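Local coordinates for T-lymphoma invasion and metastasis-inducing protein 1 (Homo sapiens, PDB 4K2P) that probably activates Rac-type GTPases as a guanine nucleotide exchange factor, its PH and coiled-coil module serving phosphoinositide binding and partner proteins such as Par-3, at residues F50-G55 / I64-V69. The protein carries 5 engineered substitutions. Residues are numbered along the deposited sequence; the frame is centred on the assembly and turned at random.
Sequences FYESDG and IPKHAV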
loop_
_atom_site.group_PDB
_atom_site.type_symbol
_atom_site.label_atom_id
_atom_site.label_comp_id
_atom_site.label_asym_id
_atom_site.label_seq_id
_atom_site.Cartn_x
_atom_site.Cartn_y
_atom_site.Cartn_z
ATOM N N PHE A 50 0.229 -4.065 -18.989
ATOM C CA PHE A 50 -0.661 -3.119 -19.646
ATOM C C PHE A 50 -0.491 -3.225 -21.146
ATOM O O PHE A 50 0.610 -3.050 -21.657
ATOM C CB PHE A 50 -0.364 -1.694 -19.171
ATOM C CG PHE A 50 -0.599 -1.484 -17.704
ATOM C CD1 PHE A 50 0.239 -2.046 -16.768
ATOM C CD2 PHE A 50 -1.650 -0.708 -17.265
ATOM C CE1 PHE A 50 0.019 -1.851 -15.418
ATOM C CE2 PHE A 50 -1.871 -0.510 -15.914
ATOM C CZ PHE A 50 -1.034 -1.080 -14.994
ATOM N N TYR A 51 -1.589 -3.524 -21.840
ATOM C CA TYR A 51 -1.598 -3.726 -23.289
ATOM C C TYR A 51 -2.470 -2.665 -23.960
ATOM O O TYR A 51 -3.512 -2.291 -23.421
ATOM C CB TYR A 51 -2.151 -5.106 -23.652
ATOM C CG TYR A 51 -1.409 -6.313 -23.104
ATOM C CD1 TYR A 51 -1.674 -6.800 -21.828
ATOM C CD2 TYR A 51 -0.491 -7.005 -23.887
ATOM C CE1 TYR A 51 -1.014 -7.918 -21.336
ATOM C CE2 TYR A 51 0.164 -8.119 -23.405
ATOM C CZ TYR A 51 -0.104 -8.574 -22.135
ATOM O OH TYR A 51 0.553 -9.683 -21.657
ATOM N N GLU A 52 -2.044 -2.168 -25.118
ATOM C CA GLU A 52 -2.895 -1.317 -25.946
ATOM C C GLU A 52 -3.531 -2.110 -27.072
ATOM O O GLU A 52 -2.901 -2.992 -27.661
ATOM C CB GLU A 52 -2.102 -0.149 -26.534
ATOM C CG GLU A 52 -1.690 0.900 -25.509
ATOM C CD GLU A 52 -0.965 2.084 -26.133
ATOM O OE1 GLU A 52 -0.753 2.084 -27.368
ATOM O OE2 GLU A 52 -0.609 3.018 -25.384
ATOM N N SER A 53 -4.782 -1.786 -27.374
ATOM C CA SER A 53 -5.474 -2.374 -28.517
ATOM C C SER A 53 -4.986 -1.775 -29.830
ATOM O O SER A 53 -4.779 -0.567 -29.914
ATOM C CB SER A 53 -6.983 -2.170 -28.380
ATOM O OG SER A 53 -7.671 -2.788 -29.442
ATOM N N ASP A 54 -4.802 -2.615 -30.849
ATOM C CA ASP A 54 -4.477 -2.130 -32.192
ATOM C C ASP A 54 -5.755 -1.894 -33.007
ATOM O O ASP A 54 -5.698 -1.577 -34.198
ATOM C CB ASP A 54 -3.545 -3.112 -32.917
ATOM C CG ASP A 54 -4.218 -4.428 -33.260
ATOM O OD1 ASP A 54 -5.352 -4.666 -32.803
ATOM O OD2 ASP A 54 -3.600 -5.237 -33.980
ATOM N N GLY A 55 -6.904 -2.064 -32.355
ATOM C CA GLY A 55 -8.192 -1.742 -32.950
ATOM C C GLY A 55 -8.775 -2.766 -33.910
ATOM O O GLY A 55 -9.798 -2.501 -34.547
ATOM N N ILE A 64 2.408 -8.102 -26.936
ATOM C CA ILE A 64 3.523 -7.498 -26.216
ATOM C C ILE A 64 3.031 -6.318 -25.373
ATOM O O ILE A 64 2.500 -5.357 -25.918
ATOM C CB ILE A 64 4.609 -7.018 -27.203
ATOM C CG1 ILE A 64 5.090 -8.181 -28.088
ATOM C CG2 ILE A 64 5.782 -6.379 -26.470
ATOM C CD1 ILE A 64 5.708 -9.350 -27.325
ATOM N N PRO A 65 3.222 -6.377 -24.042
ATOM C CA PRO A 65 2.786 -5.261 -23.193
ATOM C C PRO A 65 3.547 -3.958 -23.451
ATOM O O PRO A 65 4.727 -3.996 -23.783
ATOM C CB PRO A 65 3.065 -5.770 -21.774
ATOM C CG PRO A 65 4.107 -6.794 -21.921
ATOM C CD PRO A 65 3.911 -7.424 -23.266
ATOM N N LYS A 66 2.876 -2.818 -23.310
ATOM C CA LYS A 66 3.547 -1.525 -23.371
ATOM C C LYS A 66 4.441 -1.325 -22.162
ATOM O O LYS A 66 5.569 -0.858 -22.286
ATOM C CB LYS A 66 2.525 -0.391 -23.469
ATOM C CG LYS A 66 1.787 -0.336 -24.801
ATOM C CD LYS A 66 2.744 -0.023 -25.946
ATOM C CE LYS A 66 2.031 0.070 -27.289
ATOM N NZ LYS A 66 1.443 -1.229 -27.719
ATOM N N HIS A 67 3.926 -1.658 -20.987
ATOM C CA HIS A 67 4.726 -1.611 -19.771
ATOM C C HIS A 67 4.140 -2.520 -18.695
ATOM O O HIS A 67 3.094 -3.136 -18.887
ATOM C CB HIS A 67 4.859 -0.174 -19.273
ATOM C CG HIS A 67 3.567 0.574 -19.245
ATOM N ND1 HIS A 67 3.078 1.244 -20.346
ATOM C CD2 HIS A 67 2.664 0.764 -18.255
ATOM C CE1 HIS A 67 1.929 1.814 -20.036
ATOM N NE2 HIS A 67 1.653 1.536 -18.774
ATOM N N ALA A 68 4.834 -2.603 -17.568
ATOM C CA ALA A 68 4.450 -3.492 -16.482
ATOM C C ALA A 68 4.702 -2.831 -15.132
ATOM O O ALA A 68 5.669 -2.093 -14.968
ATOM C CB ALA A 68 5.214 -4.801 -16.585
ATOM N N VAL A 69 3.817 -3.094 -14.179
ATOM C CA VAL A 69 3.942 -2.573 -12.828
ATOM C C VAL A 69 4.041 -3.744 -11.871
ATOM O O VAL A 69 3.156 -4.588 -11.811
ATOM C CB VAL A 69 2.743 -1.678 -12.438
ATOM C CG1 VAL A 69 2.908 -1.151 -11.020
ATOM C CG2 VAL A 69 2.598 -0.517 -13.422
HETATM O O HOH W 1 0.255 -3.690 -26.098
#
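F50 and H67 form an antiparallel hydrogen-bonded pair where strands 47-51 and 67-70 of the PH-domain β-sheet meet, at the mouth of the loop that joins them. F50 N donates to H67 O at 3.0 Å, and F50 O takes the N-H of K66 at 2.8 Å. The first bond is fairly straight (164°), whereas the second, from K66 in the loop just ahead of the strand, is bent to 139°.

Packing is tight on the face of the sheet that carries F50 and H67. The F50 ring, with CG anti to the carbonyl carbon (chi1 -63°), reaches along strand 67-70 until CE1 meets V69 CG2 at 3.5 Å; V41 and F101 also line it. The H67 ring runs nearly parallel to it but is slid so far that the two hardly overlap, and one imidazole face instead receives F50 CB in a CH-pi contact. Y39 meets H67 edge-to-face. An alanine in place of F50 would probably leave V69 CG2 without its aromatic neighbour and open a gap beside V41 and F101.

Y51 turns to the other side, where P65 CB sits over one face of its ring, 4.3 Å from the centroid, and CE2 touches P65 CD. Toward solvent the contact is looser. The side chains of E52 and K66 cross at about a right angle, and their salt bridge is long, OE1 to NZ 4.0 Å, although K66 CE comes closer to the carboxylate. A water stitches this end together: it accepts from E52 N and K66 NZ and donates to I64 O, 2.8 Å from the water oxygen.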